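Local structure of putative thiosugar synthase (Amycolatopsis orientalis, 4N6F) at residues V39-T53 with L69-T83. The protein is a putative 2-thiosugar synthase with a TIM-barrel fold, related to the thiazole synthase ThiG, which builds the thiazole phosphate of thiamine with sulphur from a carrier protein. Numbering follows the deposited sequence.
With CA (calcium ion), chain D.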
loop_
_atom_site.group_PDB
_atom_site.type_symbol
_atom_site.label_atom_id
_atom_site.label_comp_id
_atom_site.label_asym_id
_atom_site.label_seq_id
_atom_site.Cartn_x
_atom_site.Cartn_y
_atom_site.Cartn_z
ATOM N N VAL A 39 15.577 17.173 -6.667
ATOM C CA VAL A 39 14.240 17.722 -6.840
ATOM C C VAL A 39 13.646 17.183 -8.136
ATOM O O VAL A 39 12.547 16.638 -8.138
ATOM C CB VAL A 39 14.241 19.263 -6.833
ATOM C CG1 VAL A 39 12.884 19.814 -7.243
ATOM C CG2 VAL A 39 14.599 19.785 -5.451
ATOM N N ARG A 40 14.402 17.312 -9.223
ATOM C CA ARG A 40 13.970 16.834 -10.537
ATOM C C ARG A 40 13.529 15.373 -10.475
ATOM O O ARG A 40 12.411 15.038 -10.845
ATOM C CB ARG A 40 15.109 16.998 -11.545
ATOM C CG ARG A 40 14.840 16.463 -12.949
ATOM C CD ARG A 40 16.159 16.253 -13.684
ATOM N NE ARG A 40 16.895 15.106 -13.141
ATOM C CZ ARG A 40 18.222 15.004 -13.055
ATOM N NH1 ARG A 40 18.759 13.906 -12.536
ATOM N NH2 ARG A 40 19.021 15.985 -13.455
ATOM N N ASP A 41 14.410 14.511 -9.980
ATOM C CA ASP A 41 14.163 13.072 -10.030
ATOM C C ASP A 41 12.976 12.672 -9.169
ATOM O O ASP A 41 12.176 11.825 -9.545
ATOM C CB ASP A 41 15.406 12.294 -9.589
ATOM C CG ASP A 41 16.555 12.389 -10.591
ATOM O OD1 ASP A 41 16.313 12.505 -11.823
ATOM O OD2 ASP A 41 17.716 12.333 -10.136
ATOM N N VAL A 42 12.875 13.302 -8.011
ATOM C CA VAL A 42 11.819 13.008 -7.054
ATOM C C VAL A 42 10.464 13.498 -7.572
ATOM O O VAL A 42 9.484 12.765 -7.496
ATOM C CB VAL A 42 12.181 13.592 -5.666
ATOM C CG1 VAL A 42 10.968 14.029 -4.884
ATOM C CG2 VAL A 42 13.001 12.586 -4.866
ATOM N N LEU A 43 10.406 14.718 -8.107
ATOM C CA LEU A 43 9.145 15.223 -8.656
ATOM C C LEU A 43 8.690 14.412 -9.877
ATOM O O LEU A 43 7.495 14.141 -10.017
ATOM C CB LEU A 43 9.220 16.715 -8.984
ATOM C CG LEU A 43 9.301 17.673 -7.784
ATOM C CD1 LEU A 43 9.452 19.115 -8.254
ATOM C CD2 LEU A 43 8.098 17.565 -6.864
ATOM N N ASN A 44 9.632 14.016 -10.736
ATOM C CA ASN A 44 9.316 13.137 -11.871
ATOM C C ASN A 44 8.813 11.774 -11.420
ATOM O O ASN A 44 7.733 11.358 -11.814
ATOM C CB ASN A 44 10.527 12.941 -12.805
ATOM C CG ASN A 44 10.732 14.106 -13.763
ATOM O OD1 ASN A 44 9.780 14.781 -14.161
ATOM N ND2 ASN A 44 11.982 14.335 -14.154
ATOM N N ALA A 45 9.591 11.085 -10.591
ATOM C CA ALA A 45 9.246 9.716 -10.181
ATOM C C ALA A 45 8.020 9.624 -9.255
ATOM O O ALA A 45 7.307 8.630 -9.279
ATOM C CB ALA A 45 10.438 9.038 -9.532
ATOM N N ALA A 46 7.784 10.644 -8.433
ATOM C CA ALA A 46 6.541 10.719 -7.654
ATOM C C ALA A 46 5.287 11.009 -8.510
ATOM O O ALA A 46 4.170 10.780 -8.054
ATOM C CB ALA A 46 6.669 11.761 -6.554
ATOM N N GLY A 47 5.468 11.507 -9.737
ATOM C CA GLY A 47 4.336 11.875 -10.604
ATOM C C GLY A 47 3.635 13.127 -10.099
ATOM O O GLY A 47 2.450 13.339 -10.356
ATOM N N ALA A 48 4.386 13.951 -9.381
ATOM C CA ALA A 48 3.881 15.164 -8.755
ATOM C C ALA A 48 3.416 16.227 -9.748
ATOM O O ALA A 48 3.976 16.360 -10.833
ATOM C CB ALA A 48 4.971 15.755 -7.870
ATOM N N ASP A 49 2.412 17.005 -9.354
ATOM C CA ASP A 49 1.963 18.162 -10.146
ATOM C C ASP A 49 1.863 19.459 -9.341
ATOM O O ASP A 49 1.313 20.450 -9.823
ATOM C CB ASP A 49 0.627 17.853 -10.847
ATOM C CG ASP A 49 -0.548 17.680 -9.873
ATOM O OD1 ASP A 49 -0.426 17.981 -8.660
ATOM O OD2 ASP A 49 -1.619 17.237 -10.341
ATOM N N VAL A 50 2.404 19.455 -8.124
ATOM C CA VAL A 50 2.463 20.655 -7.296
ATOM C C VAL A 50 3.934 20.988 -7.032
ATOM O O VAL A 50 4.704 20.124 -6.639
ATOM C CB VAL A 50 1.720 20.450 -5.959
ATOM C CG1 VAL A 50 1.992 21.595 -4.993
ATOM C CG2 VAL A 50 0.224 20.324 -6.202
ATOM N N PHE A 51 4.308 22.243 -7.246
ATOM C CA PHE A 51 5.670 22.705 -7.034
ATOM C C PHE A 51 5.664 23.657 -5.854
ATOM O O PHE A 51 5.175 24.771 -5.960
ATOM C CB PHE A 51 6.182 23.403 -8.301
ATOM C CG PHE A 51 7.554 23.998 -8.163
ATOM C CD1 PHE A 51 8.626 23.221 -7.761
ATOM C CD2 PHE A 51 7.777 25.345 -8.448
ATOM C CE1 PHE A 51 9.896 23.768 -7.631
ATOM C CE2 PHE A 51 9.045 25.901 -8.313
ATOM C CZ PHE A 51 10.108 25.105 -7.906
ATOM N N ILE A 52 6.198 23.222 -4.734
ATOM C CA ILE A 52 6.182 24.023 -3.544
ATOM C C ILE A 52 7.411 24.889 -3.568
ATOM O O ILE A 52 8.488 24.416 -3.516
ATOM C CB ILE A 52 6.135 23.172 -2.280
ATOM C CG1 ILE A 52 4.814 22.450 -2.157
ATOM C CG2 ILE A 52 6.333 24.035 -1.066
ATOM C CD1 ILE A 52 4.878 21.220 -1.332
ATOM N N THR A 53 7.206 26.180 -3.675
ATOM C CA THR A 53 8.251 27.088 -3.998
ATOM C C THR A 53 8.565 28.160 -2.986
ATOM O O THR A 53 7.712 28.698 -2.348
ATOM C CB THR A 53 8.029 27.707 -5.365
ATOM O OG1 THR A 53 9.227 28.339 -5.783
ATOM C CG2 THR A 53 6.949 28.699 -5.323
ATOM N N LEU A 69 16.717 24.458 -12.177
ATOM C CA LEU A 69 15.659 23.441 -12.196
ATOM C C LEU A 69 14.767 23.548 -13.435
ATOM O O LEU A 69 14.307 22.536 -13.960
ATOM C CB LEU A 69 14.802 23.543 -10.936
ATOM C CG LEU A 69 13.729 22.467 -10.728
ATOM C CD1 LEU A 69 14.327 21.064 -10.624
ATOM C CD2 LEU A 69 12.930 22.800 -9.479
ATOM N N ALA A 70 14.553 24.774 -13.906
ATOM C CA ALA A 70 13.580 25.053 -14.965
ATOM C C ALA A 70 13.885 24.438 -16.337
ATOM O O ALA A 70 12.964 24.234 -17.116
ATOM C CB ALA A 70 13.384 26.559 -15.112
ATOM N N ASP A 71 15.149 24.152 -16.650
ATOM C CA ASP A 71 15.464 23.497 -17.936
ATOM C C ASP A 71 15.596 21.975 -17.816
ATOM O O ASP A 71 15.964 21.307 -18.780
ATOM C CB ASP A 71 16.716 24.099 -18.594
ATOM C CG ASP A 71 17.999 23.789 -17.840
ATOM O OD1 ASP A 71 17.950 23.188 -16.748
ATOM O OD2 ASP A 71 19.078 24.146 -18.349
ATOM N N GLU A 72 15.302 21.437 -16.638
ATOM C CA GLU A 72 15.323 19.990 -16.424
ATOM C C GLU A 72 13.967 19.401 -16.051
ATOM O O GLU A 72 13.782 18.197 -16.153
ATOM C CB GLU A 72 16.341 19.647 -15.349
ATOM C CG GLU A 72 17.761 19.844 -15.827
ATOM C CD GLU A 72 18.760 19.691 -14.715
ATOM O OE1 GLU A 72 18.835 18.579 -14.154
ATOM O OE2 GLU A 72 19.468 20.679 -14.410
ATOM N N LEU A 73 13.053 20.252 -15.589
ATOM C CA LEU A 73 11.672 19.887 -15.304
ATOM C C LEU A 73 10.766 20.851 -16.052
ATOM O O LEU A 73 11.100 22.023 -16.157
ATOM C CB LEU A 73 11.370 20.046 -13.808
ATOM C CG LEU A 73 11.271 18.830 -12.905
ATOM C CD1 LEU A 73 10.782 19.299 -11.545
ATOM C CD2 LEU A 73 10.338 17.761 -13.448
ATOM N N PRO A 74 9.612 20.372 -16.544
ATOM C CA PRO A 74 8.608 21.284 -17.098
ATOM C C PRO A 74 7.774 21.931 -15.990
ATOM O O PRO A 74 6.689 21.453 -15.675
ATOM C CB PRO A 74 7.746 20.361 -17.970
ATOM C CG PRO A 74 7.830 19.028 -17.306
ATOM C CD PRO A 74 9.214 18.956 -16.699
ATOM N N LEU A 75 8.280 23.011 -15.400
ATOM C CA LEU A 75 7.602 23.640 -14.261
ATOM C C LEU A 75 6.262 24.282 -14.632
ATOM O O LEU A 75 5.465 24.603 -13.751
ATOM C CB LEU A 75 8.512 24.655 -13.572
ATOM C CG LEU A 75 9.787 24.084 -12.939
ATOM C CD1 LEU A 75 10.671 25.207 -12.427
ATOM C CD2 LEU A 75 9.487 23.100 -11.814
ATOM N N ASP A 76 6.010 24.442 -15.929
ATOM C CA ASP A 76 4.706 24.889 -16.426
ATOM C C ASP A 76 3.605 23.843 -16.233
ATOM O O ASP A 76 2.436 24.189 -16.194
ATOM C CB ASP A 76 4.790 25.258 -17.915
ATOM C CG ASP A 76 5.180 24.072 -18.796
ATOM O OD1 ASP A 76 6.379 23.717 -18.824
ATOM O OD2 ASP A 76 4.289 23.488 -19.450
ATOM N N ASP A 77 3.975 22.570 -16.138
ATOM C CA ASP A 77 3.006 21.510 -15.860
ATOM C C ASP A 77 2.572 21.476 -14.384
ATOM O O ASP A 77 1.672 20.735 -14.034
ATOM C CB ASP A 77 3.573 20.137 -16.249
ATOM C CG ASP A 77 3.685 19.940 -17.765
ATOM O OD1 ASP A 77 3.176 20.787 -18.537
ATOM O OD2 ASP A 77 4.283 18.920 -18.179
ATOM N N PHE A 78 3.212 22.274 -13.533
ATOM C CA PHE A 78 2.977 22.220 -12.098
ATOM C C PHE A 78 2.143 23.407 -11.655
ATOM O O PHE A 78 2.260 24.497 -12.217
ATOM C CB PHE A 78 4.306 22.233 -11.334
ATOM C CG PHE A 78 5.110 20.973 -11.483
ATOM C CD1 PHE A 78 5.735 20.664 -12.684
ATOM C CD2 PHE A 78 5.258 20.101 -10.419
ATOM C CE1 PHE A 78 6.482 19.506 -12.824
ATOM C CE2 PHE A 78 6.010 18.945 -10.548
ATOM C CZ PHE A 78 6.617 18.643 -11.758
ATOM N N THR A 79 1.297 23.189 -10.654
ATOM C CA THR A 79 0.721 24.297 -9.901
ATOM C C THR A 79 1.745 24.749 -8.871
ATOM O O THR A 79 2.247 23.933 -8.085
ATOM C CB THR A 79 -0.573 23.878 -9.188
ATOM O OG1 THR A 79 -1.534 23.474 -10.163
ATOM C CG2 THR A 79 -1.145 25.030 -8.371
ATOM N N TRP A 80 2.057 26.040 -8.867
ATOM C CA TRP A 80 3.026 26.591 -7.918
ATOM C C TRP A 80 2.319 27.041 -6.658
ATOM O O TRP A 80 1.320 27.752 -6.722
ATOM C CB TRP A 80 3.778 27.796 -8.520
ATOM C CG TRP A 80 4.706 27.456 -9.655
ATOM C CD1 TRP A 80 4.522 26.508 -10.610
ATOM C CD2 TRP A 80 5.949 28.098 -9.959
ATOM N NE1 TRP A 80 5.585 26.500 -11.487
ATOM C CE2 TRP A 80 6.473 27.471 -11.106
ATOM C CE3 TRP A 80 6.671 29.137 -9.368
ATOM C CZ2 TRP A 80 7.688 27.853 -11.684
ATOM C CZ3 TRP A 80 7.878 29.519 -9.940
ATOM C CH2 TRP A 80 8.375 28.874 -11.086
ATOM N N ILE A 81 2.835 26.636 -5.506
ATOM C CA ILE A 81 2.262 27.094 -4.254
ATOM C C ILE A 81 3.369 27.549 -3.314
ATOM O O ILE A 81 4.449 26.966 -3.278
ATOM C CB ILE A 81 1.355 26.017 -3.590
ATOM C CG1 ILE A 81 2.156 24.868 -2.969
ATOM C CG2 ILE A 81 0.360 25.467 -4.606
ATOM C CD1 ILE A 81 1.336 24.071 -1.978
ATOM N N GLY A 82 3.097 28.603 -2.562
ATOM C CA GLY A 82 4.059 29.097 -1.594
ATOM C C GLY A 82 3.985 28.344 -0.293
ATOM O O GLY A 82 3.112 27.491 -0.091
ATOM N N THR A 83 4.900 28.676 0.601
ATOM C CA THR A 83 4.967 28.042 1.902
ATOM C C THR A 83 5.387 29.036 2.994
ATOM O O THR A 83 6.075 30.025 2.713
ATOM C CB THR A 83 5.934 26.841 1.882
ATOM O OG1 THR A 83 6.041 26.301 3.199
ATOM C CG2 THR A 83 7.319 27.257 1.397
HETATM CA CA CA D . 19.895 22.825 -15.184
HETATM O O HOH W 1 -1.463 20.975 -10.494
HETATM O O HOH W 2 20.694 21.404 -17.481
HETATM O O HOH W 3 20.700 24.876 -15.964
HETATM O O HOH W 4 22.353 21.830 -14.834
#
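Phe51 is the main bump, its ring filling a hollow walled by Leu69, Leu75 and Trp80 while its CB packs on Phe78 CB. CG anti to the backbone N (chi1 176°) lets the ring reach Leu69 and Trp80. A flat phenylalanine suits this place: Leu75 CD2 sits over one face, 4.1 Å from the centroid, and Phe51 CD2 leads its edge into the face of Trp80, a T-shaped pair with planes at 72°. Trp80 NE1 also donates to Leu75 O at 3.0 Å, fixing the indole's rotation. Nearby, Leu43 CD1 packs against Leu73 CD1 and Phe78 CE2, which comes up against Ala48 O (3.3 Å), the small Ala48 CB close by. On the opposite sheet face Ile81 CG1 meets Ile52 CG1. Parallel ladder bonds such as Phe51 N to Thr79 O (2.8 Å) join neighbouring TIM-barrel strands of a beta-alpha-beta unit. On the outer side, Arg40 is long enough to span from helix 36-46 to a salt bridge, NH2 to Glu72 OE1 at 2.7 Å, while NE and NH1 grip Asp41 OD1 side-on; a leucine here would probably leave both carboxylates without their cationic partner. Apolar packing is thus flanked by a charged cluster: Glu72 serves Arg40 and calcium, with Asp71 and Asp68 completing the protein ligands.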